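Cystalysin (Treponema denticola, PDB 1C7N) binds pyridoxal-5'-phosphate and belongs to the aminotransferase class I and II family, here as an assembly of two copies of the chain. Local coordinates at residues T68-K73 with A280-Y285; T89-N94 with D256-F261; I93-V98 with S248-K253; L200-I205 with T217-I222. All blocks are in the same frame, centred on the assembly; numbering follows the deposited sequence.

Contact 1: T68-K73 with A280-Y285; sequences TEEYKK and ACEICY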
# COMPACT_ATOMS: atom_id res chain seq x y z
N THR A 68 -13.31 8.36 -4.85
CA THR A 68 -14.60 8.83 -5.38
C THR A 68 -14.34 10.18 -6.04
O THR A 68 -13.30 10.81 -5.81
CB THR A 68 -15.61 9.07 -4.26
OG1 THR A 68 -15.08 10.02 -3.33
CG2 THR A 68 -15.94 7.77 -3.54
N GLU A 69 -15.29 10.64 -6.85
CA GLU A 69 -15.13 11.94 -7.49
C GLU A 69 -15.09 12.99 -6.39
O GLU A 69 -14.37 13.98 -6.48
CB GLU A 69 -16.28 12.21 -8.46
CG GLU A 69 -16.28 11.29 -9.66
CD GLU A 69 -14.93 11.24 -10.36
OE1 GLU A 69 -14.49 12.29 -10.88
OE2 GLU A 69 -14.30 10.16 -10.37
N GLU A 70 -15.86 12.76 -5.33
CA GLU A 70 -15.89 13.68 -4.21
C GLU A 70 -14.50 13.75 -3.57
O GLU A 70 -14.05 14.82 -3.16
CB GLU A 70 -16.92 13.24 -3.17
CG GLU A 70 -16.97 14.09 -1.91
CD GLU A 70 -17.37 15.54 -2.16
OE1 GLU A 70 -17.49 16.30 -1.17
OE2 GLU A 70 -17.56 15.93 -3.34
N TYR A 71 -13.82 12.61 -3.51
CA TYR A 71 -12.47 12.56 -2.94
C TYR A 71 -11.55 13.44 -3.76
O TYR A 71 -10.80 14.26 -3.22
CB TYR A 71 -11.93 11.13 -2.95
CG TYR A 71 -10.46 11.04 -2.61
CD1 TYR A 71 -10.03 10.99 -1.28
CD2 TYR A 71 -9.49 11.05 -3.61
CE1 TYR A 71 -8.67 10.94 -0.96
CE2 TYR A 71 -8.13 11.01 -3.30
CZ TYR A 71 -7.73 10.95 -1.98
OH TYR A 71 -6.39 10.91 -1.67
N LYS A 72 -11.59 13.27 -5.07
CA LYS A 72 -10.76 14.04 -5.98
C LYS A 72 -11.11 15.52 -5.86
O LYS A 72 -10.21 16.37 -5.86
CB LYS A 72 -10.95 13.55 -7.41
CG LYS A 72 -10.63 12.07 -7.58
CD LYS A 72 -10.78 11.61 -9.02
CE LYS A 72 -10.36 10.14 -9.13
NZ LYS A 72 -10.12 9.73 -10.54
N LYS A 73 -12.40 15.83 -5.78
CA LYS A 73 -12.82 17.22 -5.65
C LYS A 73 -12.26 17.84 -4.38
O LYS A 73 -11.86 19.00 -4.37
CB LYS A 73 -14.35 17.34 -5.62
CG LYS A 73 -15.06 16.92 -6.89
CD LYS A 73 -16.52 17.40 -6.87
CE LYS A 73 -17.36 16.70 -7.91
NZ LYS A 73 -16.80 16.84 -9.28
N ALA A 280 -9.60 8.90 5.16
CA ALA A 280 -8.79 9.65 6.10
C ALA A 280 -8.36 10.98 5.50
O ALA A 280 -8.42 12.02 6.15
CB ALA A 280 -7.56 8.83 6.51
N CYS A 281 -7.91 10.95 4.25
CA CYS A 281 -7.46 12.17 3.57
C CYS A 281 -8.62 13.14 3.40
O CYS A 281 -8.47 14.35 3.61
CB CYS A 281 -6.86 11.83 2.21
SG CYS A 281 -6.31 13.27 1.28
N GLU A 282 -9.78 12.62 3.01
CA GLU A 282 -10.96 13.45 2.82
C GLU A 282 -11.40 14.10 4.13
O GLU A 282 -11.66 15.31 4.18
CB GLU A 282 -12.11 12.63 2.23
CG GLU A 282 -13.41 13.43 2.10
CD GLU A 282 -14.50 12.66 1.38
OE1 GLU A 282 -15.69 12.98 1.60
OE2 GLU A 282 -14.17 11.76 0.59
N ILE A 283 -11.48 13.30 5.19
CA ILE A 283 -11.87 13.83 6.50
C ILE A 283 -10.92 14.92 6.97
O ILE A 283 -11.36 15.96 7.48
CB ILE A 283 -11.88 12.73 7.57
CG1 ILE A 283 -12.93 11.66 7.24
CG2 ILE A 283 -12.17 13.34 8.94
CD1 ILE A 283 -12.85 10.45 8.14
N CYS A 284 -9.62 14.70 6.81
CA CYS A 284 -8.62 15.68 7.24
C CYS A 284 -8.76 17.02 6.55
O CYS A 284 -8.77 18.07 7.20
CB CYS A 284 -7.20 15.14 7.00
SG CYS A 284 -6.66 13.84 8.15
N TYR A 285 -8.84 17.00 5.22
CA TYR A 285 -8.96 18.22 4.43
C TYR A 285 -10.27 18.95 4.71
O TYR A 285 -10.31 20.18 4.75
CB TYR A 285 -8.86 17.89 2.94
CG TYR A 285 -7.45 17.58 2.46
CD1 TYR A 285 -7.22 17.11 1.16
CD2 TYR A 285 -6.34 17.81 3.28
CE1 TYR A 285 -5.93 16.88 0.70
CE2 TYR A 285 -5.05 17.58 2.82
CZ TYR A 285 -4.85 17.12 1.53
OH TYR A 285 -3.57 16.91 1.06
O HOH W 1 -16.18 10.20 -0.91
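The Tyr71 ring takes Cys281 at its edge: Cys281 CB sits near the ring plane, 3.8 Å from Tyr71 CE1, while Glu282 CB approaches obliquely. The sulfur also comes in on a slant, with Cys281 SG 5.1 Å from the Tyr71 ring centroid, a Cys sulfur-aromatic contact. Outside the two segments Tyr278 meets the same ring edge-to-face. Tyr71 CG lies anti to the backbone N (chi1 170°), which turns the ring toward Cys281, and its hydroxyl passes the thiol and bonds to Asn249 OD1.

Two carboxylates, of Glu70 and Glu282, are the flat groups on the polar side; their planes are 75° apart. Their side chains cross at about a right angle, and Glu282 OE1 comes to 3.9 Å from Glu70 CG. Glu70 OE1 and Glu282 OE1 are 4.7 Å apart; Lys286 forms a salt bridge to each, which would offset their like charges.

Extended beyond CG, Glu282 also reaches the start of the other helix. Thr68 holds the N-cap position there, its OG1 accepting from Tyr71 N at 2.9 Å. Water 1, 2.7 Å from Thr68 OG1, donates to Glu282 OE2 at 3.0 Å, so the cap and the carboxylate share one solvent bridge. Glu282, beside the N-terminus of helix 69-83, would be expected to gain from the helix dipole.

The two short helical segments, 69-73 and 280-285, cross at 45°, a capped helix start set against the middle of helix 275-287, with an aromatic and thiol side and a charged, hydrated side.

Contact 2: T89-N94 with D256-F261; sequences TDWIIN and DIRERF
Arg258 leaves its helix with CG trans to the backbone N (chi1 -174°), then kinks at chi3 (64°), and the turn lays its guanidinium against Asp90 and Trp91. Asp90 O sits over one face of that group, toward its rim. Although Asp90 O is only 2.9 Å from Arg258 NE, the angle is too poor for a hydrogen bond, because the carbonyl stands above the plane in which the N-H groups point. The bond that fixes the arginine head goes instead from Arg258 NH1 to Ile252 O.

Trp91 crosses the arginine chain at about a right angle, yet its ring and the guanidinium are almost parallel, 12° apart. They meet obliquely through Trp91 CD1 and Arg258 NH1, 3.7 Å from each other. Asp90 OD1 lies 4.5 Å from Arg258 NH2, well out of the guanidinium plane, and can contribute through charge alone.

The aliphatic half is carried by Ile93. Its CG1 branch rests on the arginine methylenes, Ile93 CG1 to Arg258 CG being 3.6 Å. The CG2 branch goes to the edge of the Phe261 ring, with Ile93 CG2 in plane and 3.8 Å from Phe261 CD2.

Helix 255-267 is thereby laid against strand 92-95, at the edge of the large mixed sheet within this chain. Phe261 also touches Ile250 on the neighbouring strand 248-251 and Ala101 on helix 98-109.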
# COMPACT_ATOMS: atom_id res chain seq x y z
N THR A 89 -9.15 17.16 -11.48
CA THR A 89 -9.35 15.87 -10.83
C THR A 89 -8.57 14.72 -11.45
O THR A 89 -8.06 13.85 -10.74
CB THR A 89 -10.84 15.50 -10.82
OG1 THR A 89 -11.37 15.64 -12.14
CG2 THR A 89 -11.61 16.39 -9.86
N ASP A 90 -8.48 14.69 -12.78
CA ASP A 90 -7.78 13.61 -13.44
C ASP A 90 -6.26 13.73 -13.42
O ASP A 90 -5.56 12.92 -14.02
CB ASP A 90 -8.29 13.43 -14.88
CG ASP A 90 -8.26 14.72 -15.68
OD1 ASP A 90 -8.67 14.69 -16.86
OD2 ASP A 90 -7.83 15.77 -15.13
N TRP A 91 -5.74 14.73 -12.71
CA TRP A 91 -4.30 14.94 -12.57
C TRP A 91 -3.77 14.14 -11.37
O TRP A 91 -2.57 13.92 -11.24
CB TRP A 91 -3.99 16.41 -12.30
CG TRP A 91 -4.12 17.35 -13.45
CD1 TRP A 91 -4.82 17.15 -14.60
CD2 TRP A 91 -3.59 18.67 -13.52
NE1 TRP A 91 -4.75 18.27 -15.39
CE2 TRP A 91 -4.00 19.22 -14.76
CE3 TRP A 91 -2.80 19.45 -12.66
CZ2 TRP A 91 -3.66 20.52 -15.15
CZ3 TRP A 91 -2.45 20.74 -13.06
CH2 TRP A 91 -2.88 21.26 -14.30
N ILE A 92 -4.68 13.73 -10.49
CA ILE A 92 -4.34 13.01 -9.27
C ILE A 92 -4.13 11.50 -9.40
O ILE A 92 -5.06 10.77 -9.74
CB ILE A 92 -5.42 13.22 -8.19
CG1 ILE A 92 -5.66 14.71 -7.96
CG2 ILE A 92 -4.99 12.57 -6.87
CD1 ILE A 92 -6.87 15.00 -7.10
N ILE A 93 -2.92 11.05 -9.11
CA ILE A 93 -2.60 9.61 -9.15
C ILE A 93 -2.22 9.21 -7.72
O ILE A 93 -1.41 9.89 -7.07
CB ILE A 93 -1.42 9.31 -10.10
CG1 ILE A 93 -1.76 9.76 -11.53
CG2 ILE A 93 -1.10 7.81 -10.08
CD1 ILE A 93 -3.02 9.11 -12.10
N ASN A 94 -2.79 8.11 -7.24
CA ASN A 94 -2.54 7.66 -5.87
C ASN A 94 -1.49 6.57 -5.70
O ASN A 94 -1.38 5.66 -6.53
CB ASN A 94 -3.84 7.19 -5.23
CG ASN A 94 -4.91 8.27 -5.20
OD1 ASN A 94 -6.01 8.08 -5.72
ND2 ASN A 94 -4.59 9.40 -4.60
N ASP A 256 0.78 12.14 -20.89
CA ASP A 256 1.81 11.18 -21.25
C ASP A 256 2.62 10.76 -20.04
O ASP A 256 2.84 9.58 -19.81
CB ASP A 256 2.73 11.77 -22.32
CG ASP A 256 2.12 11.72 -23.71
OD1 ASP A 256 0.96 12.16 -23.87
OD2 ASP A 256 2.81 11.24 -24.64
N ILE A 257 3.08 11.75 -19.27
CA ILE A 257 3.86 11.46 -18.07
C ILE A 257 2.98 10.75 -17.04
O ILE A 257 3.40 9.79 -16.40
CB ILE A 257 4.42 12.75 -17.44
CG1 ILE A 257 5.46 13.37 -18.37
CG2 ILE A 257 5.03 12.44 -16.09
CD1 ILE A 257 5.97 14.73 -17.91
N ARG A 258 1.75 11.24 -16.88
CA ARG A 258 0.82 10.65 -15.93
C ARG A 258 0.57 9.18 -16.24
O ARG A 258 0.63 8.33 -15.35
CB ARG A 258 -0.51 11.42 -15.94
CG ARG A 258 -1.50 10.96 -14.87
CD ARG A 258 -2.65 11.95 -14.71
NE ARG A 258 -3.48 12.06 -15.91
CZ ARG A 258 -3.66 13.18 -16.60
NH1 ARG A 258 -3.07 14.31 -16.22
NH2 ARG A 258 -4.46 13.19 -17.66
N GLU A 259 0.30 8.88 -17.50
CA GLU A 259 0.03 7.51 -17.91
C GLU A 259 1.25 6.60 -17.80
O GLU A 259 1.11 5.39 -17.62
CB GLU A 259 -0.55 7.49 -19.33
CG GLU A 259 -2.01 7.95 -19.38
CD GLU A 259 -2.51 8.24 -20.79
OE1 GLU A 259 -2.28 7.41 -21.70
OE2 GLU A 259 -3.16 9.29 -20.97
N ARG A 260 2.45 7.17 -17.90
CA ARG A 260 3.67 6.37 -17.77
C ARG A 260 3.93 6.06 -16.30
O ARG A 260 4.38 4.97 -15.95
CB ARG A 260 4.88 7.12 -18.35
CG ARG A 260 4.93 7.17 -19.88
CD ARG A 260 6.32 6.78 -20.39
NE ARG A 260 7.36 7.74 -20.02
CZ ARG A 260 8.66 7.45 -20.02
NH1 ARG A 260 9.07 6.24 -20.35
NH2 ARG A 260 9.55 8.38 -19.68
N PHE A 261 3.65 7.04 -15.44
CA PHE A 261 3.84 6.88 -14.00
C PHE A 261 2.86 5.82 -13.51
O PHE A 261 3.21 4.97 -12.69
CB PHE A 261 3.55 8.21 -13.30
CG PHE A 261 3.72 8.17 -11.81
CD1 PHE A 261 4.97 8.38 -11.24
CD2 PHE A 261 2.64 7.91 -10.98
CE1 PHE A 261 5.14 8.34 -9.85
CE2 PHE A 261 2.79 7.86 -9.60
CZ PHE A 261 4.04 8.08 -9.03

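Contact 3: I93-V98 with S248-K253; sequences INTAGV and SNIIIK. With PLP (pyridoxal-5'-phosphate), chain I.
Asn94 and Ser248 meet where strands 92-95 and 248-251 run antiparallel at one margin of the seven-stranded mixed sheet of a fold-type I pyridoxal-5'-phosphate protein. Asn94 CB stands 3.7 Å from Ser248 O, and CG follows at much the same distance. At the tip, Asn94 ND2 donates to Ser248 O at 2.9 Å, nearly straight (176°) and in the plane of the Asn94 amide. The same ND2 lies close to Asn249 OD1, the acceptor of Tyr71 OH; the two asparagines run side by side with their amides steeply turned.

Alongside, Ile93 N and Ile250 N bond to each other's carbonyl oxygens, while Ser248 N donates to Thr95 O. On the opposite face from the asparagines, Thr95 OG1 packs 3.4 Å from Ser248 CB and donates to Gly97 O, tying down the bend centred on Ala96, an inverse gamma turn.

That bend delivers Gly97 and Val98 to the ligand. With no side chain, Gly97 brings its CA to 3.4 Å from PLP O2P. Val98 N then donates to the same phosphate oxygen, PLP O2P, at 2.8 Å and 161°.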
# COMPACT_ATOMS: atom_id res chain seq x y z
N ILE A 93 -2.92 11.05 -9.11
CA ILE A 93 -2.60 9.61 -9.15
C ILE A 93 -2.22 9.21 -7.72
O ILE A 93 -1.41 9.89 -7.07
CB ILE A 93 -1.42 9.31 -10.10
CG1 ILE A 93 -1.76 9.76 -11.53
CG2 ILE A 93 -1.10 7.81 -10.08
CD1 ILE A 93 -3.02 9.11 -12.10
N ASN A 94 -2.79 8.11 -7.24
CA ASN A 94 -2.54 7.66 -5.87
C ASN A 94 -1.49 6.57 -5.70
O ASN A 94 -1.38 5.66 -6.53
CB ASN A 94 -3.84 7.19 -5.23
CG ASN A 94 -4.91 8.27 -5.20
OD1 ASN A 94 -6.01 8.08 -5.72
ND2 ASN A 94 -4.59 9.40 -4.60
N THR A 95 -0.74 6.67 -4.61
CA THR A 95 0.28 5.69 -4.27
C THR A 95 0.24 5.55 -2.75
O THR A 95 -0.24 6.44 -2.06
CB THR A 95 1.70 6.13 -4.68
OG1 THR A 95 2.04 7.33 -3.98
CG2 THR A 95 1.77 6.37 -6.18
N ALA A 96 0.73 4.42 -2.25
CA ALA A 96 0.75 4.20 -0.81
C ALA A 96 2.05 4.79 -0.28
O ALA A 96 2.99 4.06 0.04
CB ALA A 96 0.69 2.70 -0.50
N GLY A 97 2.10 6.11 -0.20
CA GLY A 97 3.30 6.76 0.30
C GLY A 97 4.09 7.48 -0.78
O GLY A 97 4.08 7.10 -1.94
N VAL A 98 4.78 8.53 -0.36
CA VAL A 98 5.58 9.33 -1.28
C VAL A 98 6.86 8.63 -1.71
O VAL A 98 7.25 8.71 -2.87
CB VAL A 98 5.92 10.69 -0.64
CG1 VAL A 98 6.88 11.47 -1.53
CG2 VAL A 98 4.65 11.48 -0.41
N SER A 248 -1.26 8.72 -0.77
CA SER A 248 -0.61 9.90 -1.32
C SER A 248 -1.33 10.42 -2.56
O SER A 248 -1.98 9.66 -3.28
CB SER A 248 0.84 9.57 -1.68
OG SER A 248 1.52 8.96 -0.60
N ASN A 249 -1.20 11.72 -2.80
CA ASN A 249 -1.82 12.34 -3.97
C ASN A 249 -0.72 12.91 -4.86
O ASN A 249 -0.27 14.04 -4.66
CB ASN A 249 -2.78 13.44 -3.53
CG ASN A 249 -3.99 12.90 -2.83
OD1 ASN A 249 -4.73 12.08 -3.40
ND2 ASN A 249 -4.21 13.34 -1.60
N ILE A 250 -0.29 12.11 -5.83
CA ILE A 250 0.75 12.51 -6.75
C ILE A 250 0.08 13.25 -7.89
O ILE A 250 -0.78 12.69 -8.58
CB ILE A 250 1.52 11.28 -7.30
CG1 ILE A 250 1.76 10.28 -6.17
CG2 ILE A 250 2.86 11.72 -7.87
CD1 ILE A 250 2.61 10.84 -5.01
N ILE A 251 0.45 14.51 -8.08
CA ILE A 251 -0.17 15.33 -9.12
C ILE A 251 0.68 15.42 -10.38
O ILE A 251 1.83 15.86 -10.35
CB ILE A 251 -0.43 16.76 -8.60
CG1 ILE A 251 -1.13 16.70 -7.24
CG2 ILE A 251 -1.30 17.53 -9.59
CD1 ILE A 251 -2.43 15.90 -7.24
N ILE A 252 0.09 14.99 -11.50
CA ILE A 252 0.77 15.00 -12.79
C ILE A 252 -0.15 15.54 -13.88
O ILE A 252 -1.10 14.87 -14.29
CB ILE A 252 1.21 13.57 -13.18
CG1 ILE A 252 1.97 12.93 -12.01
CG2 ILE A 252 2.11 13.62 -14.41
CD1 ILE A 252 2.32 11.48 -12.25
N LYS A 253 0.14 16.75 -14.34
CA LYS A 253 -0.65 17.41 -15.38
C LYS A 253 -0.57 16.76 -16.76
O LYS A 253 -1.60 16.55 -17.42
CB LYS A 253 -0.22 18.88 -15.51
CG LYS A 253 -0.87 19.62 -16.67
CD LYS A 253 -0.19 20.96 -16.91
CE LYS A 253 -0.93 21.77 -17.95
NZ LYS A 253 -0.16 22.98 -18.38
N1 PLP I . 9.32 13.01 1.66
C2 PLP I . 9.92 13.75 2.70
C2A PLP I . 10.80 14.90 2.25
C3 PLP I . 9.55 13.37 4.07
O3 PLP I . 10.24 14.02 5.00
C4 PLP I . 8.59 12.35 4.27
C4A PLP I . 8.11 12.01 5.61
C5 PLP I . 8.00 11.67 3.07
C6 PLP I . 8.40 12.00 1.81
C5A PLP I . 6.72 10.87 3.32
O4P PLP I . 6.60 9.55 2.98
P PLP I . 5.11 8.96 3.25
O1P PLP I . 5.32 7.52 3.15
O2P PLP I . 4.19 9.49 2.15
O3P PLP I . 4.63 9.37 4.58

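Contact 4: L200-I205 with T217-I222; sequences LWSDEI and TVFQSI. With PLP (pyridoxal-5'-phosphate), chain I.
Strand 200-203 faces a short 3-10 turn that begins at Phe219, with Ser202 CA and Phe219 CA 7.2 Å apart, and just past the strand Glu204 reaches across to that turn. Phe219 N donates to Glu204 OE2 (3.1 Å, 160°), which receives it on its syn lone pair, the side of OE1. Ser202 OG, trans to its own backbone N (chi1 -170°), donates to the anti lone pair of Glu204 OE2 at 2.8 Å. Water 2 and water 3 also donate to that oxygen; the first continues to Thr217 O and the second accepts from Gln220 N. The other oxygen has an apolar neighbour, Glu204 OE1 lying 3.4 Å from Val218 CA.

Leu200 covers one face of the Phe219 ring in a CH-pi contact, Leu200 CD2 being 4.0 Å from the Phe219 ring centroid and 23° off the normal. Ser202 OG stands at the edge of the same ring, and Leu186 and Ile189 of helix 183-195 also touch the Phe219 side chain.

Between these residues in sequence, Asp203 faces the ligand: its OD1 is 2.6 Å from PLP N1, while its OD2 accepts from Ile205 N in an Asx turn. Ile205 CG2 comes 3.7 Å from PLP C2.

Four donors converging on one buried carboxylate oxygen would favour a charged Glu204. The grip ties the loop to the end of the strand and the residues after it, where Asp203 and Ile205 meet the pyridoxal-5'-phosphate.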
# COMPACT_ATOMS: atom_id res chain seq x y z
N LEU A 200 10.99 17.68 -13.62
CA LEU A 200 10.95 18.19 -12.25
C LEU A 200 10.10 17.30 -11.35
O LEU A 200 8.90 17.13 -11.58
CB LEU A 200 10.39 19.62 -12.20
CG LEU A 200 10.20 20.16 -10.78
CD1 LEU A 200 11.56 20.30 -10.09
CD2 LEU A 200 9.49 21.49 -10.82
N TRP A 201 10.73 16.73 -10.32
CA TRP A 201 10.03 15.89 -9.36
C TRP A 201 10.08 16.66 -8.04
O TRP A 201 11.08 16.62 -7.34
CB TRP A 201 10.74 14.54 -9.19
CG TRP A 201 10.97 13.78 -10.47
CD1 TRP A 201 10.31 13.94 -11.66
CD2 TRP A 201 11.93 12.73 -10.68
NE1 TRP A 201 10.80 13.05 -12.60
CE2 TRP A 201 11.79 12.30 -12.02
CE3 TRP A 201 12.89 12.12 -9.87
CZ2 TRP A 201 12.58 11.29 -12.57
CZ3 TRP A 201 13.68 11.11 -10.41
CH2 TRP A 201 13.52 10.70 -11.75
N SER A 202 8.99 17.35 -7.72
CA SER A 202 8.91 18.16 -6.52
C SER A 202 8.16 17.51 -5.36
O SER A 202 6.94 17.30 -5.43
CB SER A 202 8.28 19.51 -6.85
OG SER A 202 8.40 20.41 -5.77
N ASP A 203 8.90 17.18 -4.30
CA ASP A 203 8.33 16.56 -3.10
C ASP A 203 7.92 17.68 -2.15
O ASP A 203 8.77 18.32 -1.52
CB ASP A 203 9.36 15.63 -2.45
CG ASP A 203 8.81 14.90 -1.22
OD1 ASP A 203 9.47 13.94 -0.76
OD2 ASP A 203 7.73 15.29 -0.71
N GLU A 204 6.62 17.92 -2.06
CA GLU A 204 6.11 18.98 -1.20
C GLU A 204 5.19 18.41 -0.12
O GLU A 204 4.16 19.00 0.22
CB GLU A 204 5.36 20.01 -2.06
CG GLU A 204 6.09 20.32 -3.38
CD GLU A 204 5.63 21.59 -4.07
OE1 GLU A 204 4.53 22.09 -3.77
OE2 GLU A 204 6.38 22.09 -4.94
N ILE A 205 5.57 17.25 0.42
CA ILE A 205 4.75 16.62 1.45
C ILE A 205 4.60 17.49 2.69
O ILE A 205 3.60 17.38 3.40
CB ILE A 205 5.29 15.23 1.85
CG1 ILE A 205 4.22 14.50 2.66
CG2 ILE A 205 6.57 15.37 2.66
CD1 ILE A 205 4.54 13.08 2.97
N THR A 217 5.09 28.11 -1.94
CA THR A 217 4.67 28.28 -3.32
C THR A 217 4.80 26.93 -4.02
O THR A 217 5.89 26.38 -4.12
CB THR A 217 5.58 29.28 -4.07
OG1 THR A 217 5.48 30.57 -3.45
CG2 THR A 217 5.17 29.38 -5.53
N VAL A 218 3.68 26.38 -4.47
CA VAL A 218 3.71 25.10 -5.18
C VAL A 218 4.53 25.38 -6.43
O VAL A 218 4.15 26.20 -7.27
CB VAL A 218 2.30 24.62 -5.56
CG1 VAL A 218 2.38 23.41 -6.46
CG2 VAL A 218 1.51 24.28 -4.30
N PHE A 219 5.66 24.69 -6.56
CA PHE A 219 6.56 24.89 -7.68
C PHE A 219 5.92 24.92 -9.07
O PHE A 219 6.12 25.88 -9.81
CB PHE A 219 7.66 23.82 -7.64
CG PHE A 219 8.99 24.30 -8.17
CD1 PHE A 219 10.15 23.58 -7.89
CD2 PHE A 219 9.08 25.46 -8.93
CE1 PHE A 219 11.39 24.01 -8.37
CE2 PHE A 219 10.32 25.90 -9.42
CZ PHE A 219 11.47 25.18 -9.13
N GLN A 220 5.15 23.89 -9.41
CA GLN A 220 4.53 23.85 -10.74
C GLN A 220 3.38 24.83 -10.95
O GLN A 220 2.80 24.89 -12.03
CB GLN A 220 4.04 22.43 -11.05
CG GLN A 220 2.85 21.97 -10.24
CD GLN A 220 2.28 20.66 -10.77
OE1 GLN A 220 2.85 19.59 -10.55
NE2 GLN A 220 1.17 20.75 -11.49
N SER A 221 3.06 25.61 -9.92
CA SER A 221 1.97 26.58 -10.04
C SER A 221 2.44 27.92 -10.60
O SER A 221 1.63 28.79 -10.91
CB SER A 221 1.34 26.82 -8.66
OG SER A 221 2.17 27.65 -7.86
N ILE A 222 3.76 28.10 -10.73
CA ILE A 222 4.30 29.36 -11.22
C ILE A 222 4.50 29.43 -12.74
O ILE A 222 4.83 30.48 -13.27
CB ILE A 222 5.65 29.69 -10.54
CG1 ILE A 222 6.72 28.71 -11.00
CG2 ILE A 222 5.49 29.65 -9.03
CD1 ILE A 222 8.12 29.07 -10.55
N1 PLP I . 9.32 13.01 1.66
C2 PLP I . 9.92 13.75 2.70
C2A PLP I . 10.80 14.90 2.25
C3 PLP I . 9.55 13.37 4.07
O3 PLP I . 10.24 14.02 5.00
C4 PLP I . 8.59 12.35 4.27
C4A PLP I . 8.11 12.01 5.61
C5 PLP I . 8.00 11.67 3.07
C6 PLP I . 8.40 12.00 1.81
C5A PLP I . 6.72 10.87 3.32
O4P PLP I . 6.60 9.55 2.98
P PLP I . 5.11 8.96 3.25
O1P PLP I . 5.32 7.52 3.15
O2P PLP I . 4.19 9.49 2.15
O3P PLP I . 4.63 9.37 4.58
O HOH W 2 7.67 24.26 -4.00
O HOH W 3 5.38 21.49 -7.69

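How the contacts relate
Contacts 3 and 4 are buried and both touch pyridoxal-5'-phosphate, contact 3 chiefly at the phosphate, contact 4 chiefly at the ring; Val98 of one packs on Asp203 and Ile205 of the other. Contact 1 is partly buried. Contacts 2 and 3 share strand 92-95, contact 3 mainly through backbone bonds, contact 2 mainly through side chains turned to a helix. Contact 1 joins contact 3 through Tyr71 and Asn249. Contact 2, at the surface, pairs arginine methylenes with a guanidinium laid against a ring and a carbonyl; contact 1 bridges its helices through a water and a shared lysine; contact 4 also uses waters and a carboxylate, but buried, with direct bonds from Ser202 and Phe219 added.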